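Local coordinates for protein Atp-dependent DNA ligase (Psychromonas sp., PDB 4D05) that probably seals breaks in double-stranded DNA at the expense of ATP, by way of an adenylated enzyme intermediate, at residues 5-10 and 170-175; 20-25 and 158-163; 61-66 and 99-104; 177-182 and 236-241. One frame throughout, in Å; residues are numbered along the deposited sequence. Where two conformers were deposited one is given.

Interaction 1: residues 5-10 and 170-175; sequences PIQLAT and RDLMKL. With AMP (adenosine monophosphate), chain H; SO4 (sulfate ion), chain F.
Lys174 runs past Ala9 and Thr10 to the phosphate of the bound adenylate, a path that suits a long, flexible chain ending in an amine. CB lies 3.9 Å from Thr10 O. CG passes Ala9 CB at 3.8 Å, where the neighbour's small methyl lets the chain slip by. Because CG stands anti to the carbonyl carbon (chi1 -53°) and all later torsions are extended, CD and CE continue beside the nucleotide, with CE 3.4 Å from AMP O1P. NZ finishes between two anions: it bonds AMP O1P at 2.8 Å and O1 of a sulfate at 2.9 Å, adding weak bonds to AMP O5' and sulfate O3. This is consistent with the motif V lysine of this family. Lys42 and Arg168 also bond the sulfate. With an alanine here, AMP O1P and the sulfate would probably both lose this amine.

The backbones join through one parallel bridge, Thr10 with Met173 (a selenomethionine): Thr10 N donates to Leu172 O at 2.9 Å, and Lys174 N to Thr10 O at 2.8 Å. Leu172 swings its CG anti to its own nitrogen, so that CG and CD2 pack on Ala9, a branched apolar chain against a small methyl. In the sheet, strand 8-11 lies between 173-175 and 168-169, while strand 154-159 flanks 173-175 across from it and brings Met156 against Ala9 and His158 against Leu172.

Interaction 2: residues 20-25 and 158-163; sequences QYYVSE and HHQDAL. With AMP (adenosine monophosphate), chain H.
His158 and Tyr22 form an antiparallel hydrogen-bonded pair, His158 N giving to Tyr22 O and Tyr22 N to His158 O, each at 2.9 Å. The imidazole of His158 turns from this pairing to stack on Phe107. His159 is next, in the non-hydrogen-bonded pair with Tyr21. Its ring presents an edge to the face of Tyr21, CD2 3.6 Å from Tyr21 CZ with the planes at 77°, a T-shaped pair. One face of the same imidazole takes Gln20 CB in a CH-pi contact.

Here two strands of the ligase's nucleotidyltransferase (adenylation) domain end their pairing; the outermost, 21-26, delivers Ser24 OG and Glu25 O to AMP N6 at its other end.

Strand 154-159 breaks into a type I beta turn from His159 to Ala162. Gln160 N makes a nearly straight bond to Gln20 O (172°). Its CG stands between backbone N and carbonyl carbon (chi1 64°), which lays the side chain along Gln20 O, CG 3.3 Å from it. NE2 bonds Gln20 OE1 weakly and OE1 accepts from Lys133, as a glutamine amide can donate and accept. Asp161 N donates to His159 ND1 at 3.1 Å in the ring plane, which fixes the imidazole's rotation, consistent with ND1 being unprotonated.

Interaction 3: residues 61-66 and 99-104; sequences AMDGEL and DLPKST. With AMP (adenosine monophosphate), chain H; SO4 (sulfate ion), chain G.
Met62 and Leu100 lay their side chains alongside each other, pointing the same way, with Met62 CG 3.9 Å from Leu100 CD2. Both turn CG anti to the carbonyl carbon, and Leu100 (chi1 -60°) thereby brings CD2 back to Ala61 O as well, although its CB sets off away from the strand. Met62, a selenomethionine, bends only at chi3, an unbranched flexible chain that fits a buried site.

The backbones form one antiparallel hydrogen-bonded pair: Asp63 N gives to Asp99 O at 2.8 Å, and Asp99 N returns a longer bond to Asp63 O at 3.2 Å. Asp99 turns its carboxylate back on its own chain, OD1 taking Leu100 N at 2.7 Å and Arg110 as well, so a buried acid is satisfied. From Leu100 to Ser103 the chain makes a type I turn; Pro101's fixed phi suits such a corner. Lys102, with CG anti to the carbonyl carbon (chi1 -69°), rests CG on the methyl of Ala61, while a water joins Ala61 O to Lys102 N and a sulfate.

Glu65 brings CG to 3.6 Å from AMP C8, and the bend at chi2 (-69°) turns the carboxylate toward the ribose. Strand 62-67 lies between 30-34 and 94-99, and helix 107-121 packs Lys113 and Met114 against Leu100.

Interaction 4: residues 177-182 and 236-241; sequences KFEDAE and RFTGKT
Phe178 carries the guanidinium of Arg236 flat over one ring face, the planes only 9° apart and the centres 3.9 Å apart. The overlap is a cation-pi stack, with Arg236 CD continuing it as a CH-pi contact 3.6 Å from the ring centroid. Arginine suits the site because its methylenes and its flat cation can both lie on an aromatic surface, here an exposed one. Its CG stands anti to the backbone N (chi1 179°) and the chain bends at chi3, which lowers NE, 3.4 Å from Phe178 CE1, onto the ring. At the edge of the guanidinium, nearly coplanar with it, Asp180 in the conformer described, which is one of two, makes a weak and tentative salt bridge, NE to OD1 at 3.3 Å. A leucine in place of Arg236 would probably leave the face of Phe178 without its stacked cation.

These strands, 179-190 and 232-237, are antiparallel neighbours in the five-stranded sheet of what is probably the OB-fold domain of the ligase, and residues 177-178 lead into it from the nucleotide-binding part. Glu179 and Phe237 form the hydrogen-bonded pair, exchanging N-H...O bonds in both directions.

On their side of the sheet, Glu179 CB sits over one face of the Phe237 ring, 3.7 Å from its centroid, and Ala181 CB touches Phe237 CE1. Running on past CB along the ring, the extended Glu179 chain brings OE2 to Gly239 N at 3.0 Å, met from above the carboxylate plane. Gly239 has a positive phi (73°), which a glycine adopts readily.

How the interactions relate
Interactions 1, 2 and 3 surround the AMP: interaction 1 holds its phosphate, interaction 2 its adenine amine, and interaction 3 lies by the base and ribose through Glu65. Interactions 1 and 2 share a sheet, their centres 10 Å apart, joined where His159 N lies 2.9 Å from Asp171 O, probably hydrogen-bonded. Interaction 3 belongs to the other sheet of that part, with its centre 13 Å from interaction 1 and 14 Å from interaction 2; His158 CE1 comes within 3.3 Å of Asp99 OD2. Interaction 4 follows interaction 1 directly in sequence but stands apart, in the probable OB domain, the side chain of Glu179 about 9 Å from the AMP.

Interaction 1: residues 5-10 and 170-175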
# COMPACT_ATOMS: atom_id res chain seq x y z
N PRO A 5 2.44 15.16 -10.73
CA PRO A 5 3.78 15.32 -10.13
C PRO A 5 3.70 14.90 -8.70
O PRO A 5 3.63 15.72 -7.78
CB PRO A 5 4.03 16.82 -10.24
CG PRO A 5 2.66 17.41 -10.07
CD PRO A 5 1.71 16.44 -10.75
N ILE A 6 3.69 13.59 -8.50
CA ILE A 6 3.47 13.04 -7.18
C ILE A 6 4.65 12.27 -6.53
O ILE A 6 5.52 11.69 -7.21
CB ILE A 6 2.21 12.18 -7.19
CG1 ILE A 6 2.32 11.02 -8.19
CG2 ILE A 6 1.07 13.05 -7.54
CD1 ILE A 6 1.22 10.00 -8.08
N GLN A 7 4.65 12.27 -5.20
CA GLN A 7 5.68 11.58 -4.43
C GLN A 7 5.28 10.18 -4.25
O GLN A 7 4.09 9.95 -4.01
CB GLN A 7 5.79 12.18 -3.03
CG GLN A 7 6.86 11.55 -2.16
CD GLN A 7 7.22 12.53 -1.03
OE1 GLN A 7 8.24 13.19 -1.04
NE2 GLN A 7 6.35 12.65 -0.13
N LEU A 8 6.23 9.25 -4.36
CA LEU A 8 5.98 7.83 -4.20
C LEU A 8 6.72 7.19 -3.00
O LEU A 8 7.84 7.58 -2.60
CB LEU A 8 6.34 7.05 -5.46
CG LEU A 8 5.85 7.55 -6.82
CD1 LEU A 8 6.39 6.59 -7.86
CD2 LEU A 8 4.29 7.66 -6.92
N ALA A 9 6.06 6.18 -2.43
CA ALA A 9 6.56 5.56 -1.19
C ALA A 9 7.54 4.45 -1.47
O ALA A 9 7.42 3.71 -2.48
CB ALA A 9 5.42 5.02 -0.39
N THR A 10 8.49 4.30 -0.56
CA THR A 10 9.39 3.14 -0.49
C THR A 10 8.96 2.14 0.60
O THR A 10 7.95 2.34 1.24
CB THR A 10 10.82 3.58 -0.22
OG1 THR A 10 10.87 4.41 0.95
CG2 THR A 10 11.37 4.35 -1.44
N ARG A 170 12.58 7.95 0.25
CA ARG A 170 12.94 7.19 1.42
C ARG A 170 12.30 7.71 2.72
O ARG A 170 12.28 7.03 3.74
CB ARG A 170 14.43 7.23 1.62
CG ARG A 170 15.21 6.44 0.59
CD ARG A 170 16.72 6.54 0.82
NE ARG A 170 17.18 5.89 2.06
CZ ARG A 170 17.45 4.59 2.17
NH1 ARG A 170 17.28 3.76 1.14
NH2 ARG A 170 17.88 4.10 3.32
N ASP A 171 11.80 8.94 2.68
CA ASP A 171 11.16 9.54 3.82
C ASP A 171 9.69 9.14 3.93
O ASP A 171 9.04 9.46 4.92
CB ASP A 171 11.25 11.02 3.75
CG ASP A 171 12.63 11.52 4.05
OD1 ASP A 171 13.40 10.83 4.76
OD2 ASP A 171 12.93 12.59 3.54
N LEU A 172 9.15 8.49 2.90
CA LEU A 172 7.78 8.02 2.91
C LEU A 172 7.81 6.51 2.73
O LEU A 172 8.26 6.04 1.69
CB LEU A 172 7.01 8.66 1.74
CG LEU A 172 5.53 8.28 1.63
CD1 LEU A 172 4.71 8.75 2.83
CD2 LEU A 172 4.88 8.81 0.34
N MSE A 173 7.34 5.77 3.71
CA MSE A 173 7.43 4.31 3.68
C MSE A 173 6.08 3.60 3.91
O MSE A 173 5.27 4.04 4.70
CB MSE A 173 8.40 3.83 4.75
CG MSE A 173 9.83 4.24 4.51
SE MSE A 173 11.00 3.78 6.00
CE MSE A 173 10.49 5.23 7.15
N LYS A 174 5.91 2.48 3.20
CA LYS A 174 4.76 1.60 3.36
C LYS A 174 5.12 0.56 4.37
O LYS A 174 6.19 -0.01 4.31
CB LYS A 174 4.45 0.82 2.06
CG LYS A 174 4.29 1.63 0.85
CD LYS A 174 4.17 0.73 -0.41
CE LYS A 174 3.77 1.58 -1.57
NZ LYS A 174 3.31 0.76 -2.70
N LEU A 175 4.17 0.24 5.24
CA LEU A 175 4.34 -0.87 6.18
C LEU A 175 3.12 -1.77 6.13
O LEU A 175 2.02 -1.41 6.57
CB LEU A 175 4.57 -0.32 7.60
CG LEU A 175 4.55 -1.36 8.70
CD1 LEU A 175 5.55 -2.46 8.47
CD2 LEU A 175 4.82 -0.67 10.04
P AMP H . -0.06 0.17 -1.33
O1P AMP H . 1.20 -0.61 -1.58
O2P AMP H . -1.36 -0.05 -2.08
O5' AMP H . 0.36 1.70 -1.33
C5' AMP H . -0.68 2.58 -0.96
C4' AMP H . -0.68 3.69 -1.97
O4' AMP H . -1.66 4.66 -1.66
C3' AMP H . 0.67 4.34 -1.90
O3' AMP H . 1.04 4.53 -3.27
C2' AMP H . 0.42 5.64 -1.19
O2' AMP H . 1.28 6.49 -1.95
C1' AMP H . -1.12 5.89 -1.20
N9 AMP H . -1.67 6.01 0.19
C8 AMP H . -2.72 5.38 0.79
N7 AMP H . -2.87 5.74 2.09
C5 AMP H . -1.92 6.67 2.31
C6 AMP H . -1.47 7.44 3.47
N6 AMP H . -2.12 7.32 4.64
N1 AMP H . -0.44 8.27 3.28
C2 AMP H . 0.25 8.36 2.13
N3 AMP H . -0.08 7.69 1.04
C4 AMP H . -1.14 6.84 1.08
S SO4 F . 2.79 2.99 -5.50
O1 SO4 F . 1.88 1.99 -4.94
O2 SO4 F . 2.05 4.12 -6.08
O3 SO4 F . 3.66 3.54 -4.45
O4 SO4 F . 3.61 2.36 -6.55

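Interaction 2: residues 20-25 and 158-163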
# COMPACT_ATOMS: atom_id res chain seq x y z
N GLN A 20 10.56 9.87 14.60
CA GLN A 20 10.66 10.99 13.67
C GLN A 20 9.59 10.93 12.60
O GLN A 20 9.52 11.84 11.77
CB GLN A 20 12.01 10.98 13.00
CG GLN A 20 13.09 10.91 13.98
CD GLN A 20 13.96 12.07 13.90
OE1 GLN A 20 13.51 13.20 14.09
NE2 GLN A 20 15.23 11.82 13.60
N TYR A 21 8.76 9.88 12.61
CA TYR A 21 7.78 9.69 11.54
C TYR A 21 6.35 9.86 11.99
O TYR A 21 5.94 9.34 13.04
CB TYR A 21 7.90 8.29 10.96
CG TYR A 21 9.20 8.09 10.29
CD1 TYR A 21 10.35 7.84 11.03
CD2 TYR A 21 9.32 8.20 8.92
CE1 TYR A 21 11.55 7.70 10.44
CE2 TYR A 21 10.54 8.05 8.31
CZ TYR A 21 11.66 7.80 9.08
OH TYR A 21 12.90 7.67 8.52
N TYR A 22 5.55 10.52 11.16
CA TYR A 22 4.12 10.51 11.33
C TYR A 22 3.55 9.23 10.72
O TYR A 22 3.88 8.87 9.59
CB TYR A 22 3.47 11.76 10.68
CG TYR A 22 3.63 12.96 11.59
CD1 TYR A 22 2.76 13.16 12.67
CD2 TYR A 22 4.67 13.85 11.42
CE1 TYR A 22 2.92 14.25 13.53
CE2 TYR A 22 4.84 14.93 12.26
CZ TYR A 22 3.97 15.12 13.32
OH TYR A 22 4.16 16.21 14.15
N VAL A 23 2.67 8.59 11.47
CA VAL A 23 2.11 7.30 11.10
C VAL A 23 0.63 7.45 10.82
O VAL A 23 -0.10 8.05 11.60
CB VAL A 23 2.33 6.27 12.24
CG1 VAL A 23 1.81 4.91 11.83
CG2 VAL A 23 3.79 6.24 12.60
N SER A 24 0.20 6.88 9.69
CA SER A 24 -1.18 6.97 9.27
C SER A 24 -1.61 5.62 8.71
O SER A 24 -0.79 4.77 8.40
CB SER A 24 -1.32 8.06 8.17
OG SER A 24 -0.53 7.73 7.04
N GLU A 25 -2.91 5.43 8.60
CA GLU A 25 -3.45 4.20 8.00
C GLU A 25 -3.31 4.22 6.48
O GLU A 25 -3.69 5.19 5.81
CB GLU A 25 -4.93 4.04 8.38
CG GLU A 25 -5.52 2.71 7.87
CD GLU A 25 -6.92 2.43 8.36
OE1 GLU A 25 -7.30 3.00 9.41
OE2 GLU A 25 -7.65 1.63 7.70
N HIS A 158 5.79 8.83 7.41
CA HIS A 158 6.32 9.98 6.66
C HIS A 158 7.14 10.84 7.61
O HIS A 158 6.64 11.31 8.62
CB HIS A 158 5.16 10.75 6.07
CG HIS A 158 5.55 11.72 4.99
ND1 HIS A 158 4.62 12.28 4.14
CD2 HIS A 158 6.74 12.24 4.64
CE1 HIS A 158 5.23 13.06 3.28
NE2 HIS A 158 6.52 13.09 3.58
N HIS A 159 8.42 10.99 7.31
CA HIS A 159 9.34 11.72 8.17
C HIS A 159 8.87 13.17 8.35
O HIS A 159 8.56 13.88 7.37
CB HIS A 159 10.75 11.65 7.58
CG HIS A 159 11.82 12.00 8.55
ND1 HIS A 159 11.99 13.28 9.03
CD2 HIS A 159 12.78 11.24 9.13
CE1 HIS A 159 13.02 13.30 9.86
NE2 HIS A 159 13.51 12.07 9.95
N GLN A 160 8.84 13.61 9.61
CA GLN A 160 8.33 14.96 9.95
C GLN A 160 9.10 16.09 9.26
O GLN A 160 8.55 17.17 9.04
CB GLN A 160 8.34 15.15 11.49
CG GLN A 160 9.72 15.11 12.07
CD GLN A 160 9.72 14.94 13.57
OE1 GLN A 160 8.68 14.97 14.21
NE2 GLN A 160 10.89 14.75 14.14
N ASP A 161 10.38 15.88 8.97
CA ASP A 161 11.21 16.89 8.28
C ASP A 161 11.29 16.77 6.77
O ASP A 161 12.00 17.56 6.12
CB ASP A 161 12.63 16.87 8.82
CG ASP A 161 12.71 17.15 10.32
OD1 ASP A 161 11.88 17.92 10.85
OD2 ASP A 161 13.61 16.58 10.97
N ALA A 162 10.56 15.82 6.18
CA ALA A 162 10.69 15.56 4.76
C ALA A 162 10.19 16.72 3.92
O ALA A 162 9.20 17.33 4.26
CB ALA A 162 9.94 14.35 4.41
N LEU A 163 10.90 17.00 2.83
CA LEU A 163 10.44 17.96 1.83
C LEU A 163 9.87 17.19 0.64
O LEU A 163 10.42 16.15 0.26
CB LEU A 163 11.63 18.81 1.37
CG LEU A 163 12.23 19.70 2.46
CD1 LEU A 163 13.43 20.47 1.92
CD2 LEU A 163 11.19 20.68 2.99
P AMP H . -0.06 0.17 -1.33
O1P AMP H . 1.20 -0.61 -1.58
O2P AMP H . -1.36 -0.05 -2.08
O5' AMP H . 0.36 1.70 -1.33
C5' AMP H . -0.68 2.58 -0.96
C4' AMP H . -0.68 3.69 -1.97
O4' AMP H . -1.66 4.66 -1.66
C3' AMP H . 0.67 4.34 -1.90
O3' AMP H . 1.04 4.53 -3.27
C2' AMP H . 0.42 5.64 -1.19
O2' AMP H . 1.28 6.49 -1.95
C1' AMP H . -1.12 5.89 -1.20
N9 AMP H . -1.67 6.01 0.19
C8 AMP H . -2.72 5.38 0.79
N7 AMP H . -2.87 5.74 2.09
C5 AMP H . -1.92 6.67 2.31
C6 AMP H . -1.47 7.44 3.47
N6 AMP H . -2.12 7.32 4.64
N1 AMP H . -0.44 8.27 3.28
C2 AMP H . 0.25 8.36 2.13
N3 AMP H . -0.08 7.69 1.04
C4 AMP H . -1.14 6.84 1.08

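Interaction 3: residues 61-66 and 99-104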
# COMPACT_ATOMS: atom_id res chain seq x y z
N ALA A 61 -3.06 22.81 -3.94
CA ALA A 61 -2.96 21.45 -4.47
C ALA A 61 -2.89 20.43 -3.34
O ALA A 61 -2.26 20.67 -2.31
CB ALA A 61 -1.75 21.32 -5.35
N MSE A 62 -3.56 19.31 -3.54
CA MSE A 62 -3.65 18.27 -2.52
C MSE A 62 -3.50 16.86 -3.11
O MSE A 62 -3.97 16.59 -4.20
CB MSE A 62 -5.03 18.34 -1.78
CG MSE A 62 -5.29 19.74 -1.09
SE MSE A 62 -6.98 19.77 -0.15
CE MSE A 62 -8.13 19.98 -1.71
N ASP A 63 -2.85 15.98 -2.35
CA ASP A 63 -2.72 14.56 -2.69
C ASP A 63 -3.55 13.76 -1.71
O ASP A 63 -3.44 13.98 -0.54
CB ASP A 63 -1.28 14.15 -2.51
CG ASP A 63 -0.62 13.78 -3.78
OD1 ASP A 63 -0.48 14.65 -4.65
OD2 ASP A 63 -0.20 12.62 -3.89
N GLY A 64 -4.38 12.83 -2.20
CA GLY A 64 -5.21 12.04 -1.32
C GLY A 64 -5.71 10.77 -1.96
O GLY A 64 -5.33 10.42 -3.09
N GLU A 65 -6.54 10.08 -1.20
CA GLU A 65 -7.15 8.83 -1.67
C GLU A 65 -8.66 9.04 -1.75
O GLU A 65 -9.27 9.47 -0.75
CB GLU A 65 -6.91 7.70 -0.66
CG GLU A 65 -5.56 7.08 -0.70
CD GLU A 65 -5.23 6.24 -1.92
OE1 GLU A 65 -6.02 5.36 -2.38
OE2 GLU A 65 -4.08 6.36 -2.35
N LEU A 66 -9.28 8.75 -2.89
CA LEU A 66 -10.73 8.66 -2.95
C LEU A 66 -11.07 7.33 -2.26
O LEU A 66 -10.57 6.27 -2.66
CB LEU A 66 -11.23 8.68 -4.39
CG LEU A 66 -10.86 9.95 -5.17
CD1 LEU A 66 -11.19 9.80 -6.63
CD2 LEU A 66 -11.58 11.16 -4.60
N ASP A 99 -1.18 14.77 1.59
CA ASP A 99 -0.09 15.70 1.36
C ASP A 99 -0.51 16.90 0.52
O ASP A 99 -1.64 16.97 0.02
CB ASP A 99 1.12 14.97 0.74
CG ASP A 99 2.46 15.51 1.25
OD1 ASP A 99 2.50 16.66 1.72
OD2 ASP A 99 3.48 14.79 1.13
N LEU A 100 0.40 17.85 0.43
CA LEU A 100 0.26 19.13 -0.29
C LEU A 100 1.45 19.22 -1.26
O LEU A 100 2.54 19.66 -0.91
CB LEU A 100 0.28 20.33 0.69
CG LEU A 100 -0.80 20.35 1.75
CD1 LEU A 100 -0.71 21.56 2.66
CD2 LEU A 100 -2.18 20.33 1.14
N PRO A 101 1.27 18.71 -2.48
CA PRO A 101 2.45 18.47 -3.34
C PRO A 101 3.14 19.70 -3.89
O PRO A 101 4.22 19.54 -4.47
CB PRO A 101 1.88 17.65 -4.52
CG PRO A 101 0.56 17.26 -4.10
CD PRO A 101 0.04 18.17 -3.05
N LYS A 102 2.55 20.89 -3.77
CA LYS A 102 3.22 22.09 -4.24
C LYS A 102 3.85 22.86 -3.07
O LYS A 102 4.43 23.95 -3.26
CB LYS A 102 2.25 22.99 -5.01
CG LYS A 102 1.82 22.40 -6.36
CD LYS A 102 3.00 22.17 -7.29
CE LYS A 102 2.59 21.64 -8.68
NZ LYS A 102 3.77 21.54 -9.60
N SER A 103 3.76 22.30 -1.87
CA SER A 103 4.31 22.97 -0.69
C SER A 103 5.83 22.87 -0.67
O SER A 103 6.40 21.86 -1.11
CB SER A 103 3.79 22.31 0.57
OG SER A 103 4.48 22.77 1.71
N THR A 104 6.47 23.88 -0.11
CA THR A 104 7.93 23.88 -0.01
C THR A 104 8.43 23.81 1.43
O THR A 104 9.62 24.04 1.69
CB THR A 104 8.56 25.10 -0.67
OG1 THR A 104 7.97 26.29 -0.14
CG2 THR A 104 8.32 25.04 -2.22
P AMP H . -0.06 0.17 -1.33
O1P AMP H . 1.20 -0.61 -1.58
O2P AMP H . -1.36 -0.05 -2.08
O5' AMP H . 0.36 1.70 -1.33
C5' AMP H . -0.68 2.58 -0.96
C4' AMP H . -0.68 3.69 -1.97
O4' AMP H . -1.66 4.66 -1.66
C3' AMP H . 0.67 4.34 -1.90
O3' AMP H . 1.04 4.53 -3.27
C2' AMP H . 0.42 5.64 -1.19
O2' AMP H . 1.28 6.49 -1.95
C1' AMP H . -1.12 5.89 -1.20
N9 AMP H . -1.67 6.01 0.19
C8 AMP H . -2.72 5.38 0.79
N7 AMP H . -2.87 5.74 2.09
C5 AMP H . -1.92 6.67 2.31
C6 AMP H . -1.47 7.44 3.47
N6 AMP H . -2.12 7.32 4.64
N1 AMP H . -0.44 8.27 3.28
C2 AMP H . 0.25 8.36 2.13
N3 AMP H . -0.08 7.69 1.04
C4 AMP H . -1.14 6.84 1.08
S SO4 G . 0.06 25.45 -2.86
O1 SO4 G . -0.73 26.45 -2.10
O2 SO4 G . 1.09 26.23 -3.58
O3 SO4 G . 0.75 24.51 -1.87
O4 SO4 G . -0.81 24.73 -3.86
O HOH W 1 0.18 21.88 -2.40

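Interaction 4: residues 177-182 and 236-241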
# COMPACT_ATOMS: atom_id res chain seq x y z
N LYS A 177 1.94 -6.07 6.74
CA LYS A 177 2.40 -7.27 7.43
C LYS A 177 3.28 -8.14 6.58
O LYS A 177 4.23 -8.77 7.09
CB LYS A 177 1.23 -8.08 7.96
CG LYS A 177 0.75 -7.52 9.29
CD LYS A 177 0.20 -8.53 10.19
CE LYS A 177 -0.26 -7.88 11.49
NZ LYS A 177 -1.06 -8.86 12.26
N PHE A 178 3.00 -8.16 5.29
CA PHE A 178 3.80 -8.91 4.38
C PHE A 178 3.72 -8.38 2.96
O PHE A 178 2.90 -7.52 2.61
CB PHE A 178 3.38 -10.38 4.40
CG PHE A 178 1.94 -10.58 4.08
CD1 PHE A 178 1.51 -10.60 2.77
CD2 PHE A 178 1.01 -10.73 5.10
CE1 PHE A 178 0.16 -10.77 2.46
CE2 PHE A 178 -0.34 -10.90 4.81
CZ PHE A 178 -0.76 -10.92 3.48
N GLU A 179 4.62 -8.94 2.15
CA GLU A 179 4.75 -8.73 0.72
C GLU A 179 4.54 -10.09 0.02
O GLU A 179 4.80 -11.14 0.60
CB GLU A 179 6.19 -8.23 0.41
CG GLU A 179 6.64 -6.93 1.14
CD GLU A 179 8.12 -6.60 0.89
OE1 GLU A 179 8.47 -6.36 -0.31
OE2 GLU A 179 8.94 -6.60 1.87
N ASP A 180 3.97 -10.05 -1.18
CA ASP A 180 3.83 -11.24 -2.04
C ASP A 180 4.64 -11.00 -3.33
O ASP A 180 4.87 -9.85 -3.73
CB ASP A 180 2.34 -11.52 -2.36
CG ASP A 180 1.58 -12.19 -1.20
OD1 ASP A 180 2.19 -12.50 -0.15
OD2 ASP A 180 0.36 -12.45 -1.36
N ALA A 181 5.09 -12.07 -3.98
CA ALA A 181 5.74 -11.96 -5.28
C ALA A 181 5.69 -13.33 -5.94
O ALA A 181 5.24 -14.31 -5.32
CB ALA A 181 7.13 -11.54 -5.09
N GLU A 182 6.13 -13.39 -7.20
CA GLU A 182 6.11 -14.65 -7.95
C GLU A 182 7.49 -15.27 -8.19
O GLU A 182 8.53 -14.60 -8.25
CB GLU A 182 5.38 -14.48 -9.30
CG GLU A 182 3.84 -14.43 -9.17
CD GLU A 182 3.35 -13.18 -8.46
OE1 GLU A 182 3.54 -12.08 -9.01
OE2 GLU A 182 2.75 -13.30 -7.36
N ARG A 236 5.07 -15.47 -0.10
CA ARG A 236 4.88 -14.37 0.82
C ARG A 236 6.16 -14.20 1.61
O ARG A 236 6.88 -15.18 1.86
CB ARG A 236 3.69 -14.72 1.73
CG ARG A 236 3.37 -13.69 2.77
CD ARG A 236 2.08 -14.02 3.45
NE ARG A 236 0.97 -14.08 2.50
CZ ARG A 236 -0.28 -14.40 2.86
NH1 ARG A 236 -0.58 -14.67 4.14
NH2 ARG A 236 -1.24 -14.43 1.96
N PHE A 237 6.51 -12.95 1.94
CA PHE A 237 7.78 -12.69 2.60
C PHE A 237 7.75 -11.31 3.24
O PHE A 237 6.81 -10.56 3.06
CB PHE A 237 8.93 -12.78 1.59
CG PHE A 237 8.94 -11.65 0.59
CD1 PHE A 237 8.07 -11.65 -0.48
CD2 PHE A 237 9.82 -10.58 0.72
CE1 PHE A 237 8.08 -10.61 -1.41
CE2 PHE A 237 9.84 -9.53 -0.22
CZ PHE A 237 8.96 -9.57 -1.29
N THR A 238 8.80 -10.95 3.94
CA THR A 238 8.93 -9.55 4.34
C THR A 238 10.41 -9.15 4.41
O THR A 238 11.16 -9.66 5.23
CB THR A 238 8.16 -9.26 5.64
OG1 THR A 238 8.26 -7.85 5.91
CG2 THR A 238 8.72 -10.03 6.82
N GLY A 239 10.83 -8.28 3.49
CA GLY A 239 12.21 -7.86 3.41
C GLY A 239 13.15 -8.91 2.86
O GLY A 239 12.72 -9.95 2.39
N LYS A 240 14.45 -8.64 2.93
CA LYS A 240 15.46 -9.53 2.40
C LYS A 240 16.47 -9.89 3.45
O LYS A 240 16.72 -9.12 4.40
CB LYS A 240 16.20 -8.85 1.25
CG LYS A 240 15.29 -8.38 0.14
CD LYS A 240 14.75 -9.56 -0.63
CE LYS A 240 13.90 -9.13 -1.83
NZ LYS A 240 14.57 -8.11 -2.70
N THR A 241 17.07 -11.06 3.29
CA THR A 241 18.10 -11.48 4.20
C THR A 241 19.37 -11.41 3.40
O THR A 241 19.41 -10.73 2.37
CB THR A 241 17.83 -12.89 4.81
OG1 THR A 241 18.86 -13.22 5.76
CG2 THR A 241 17.80 -13.93 3.77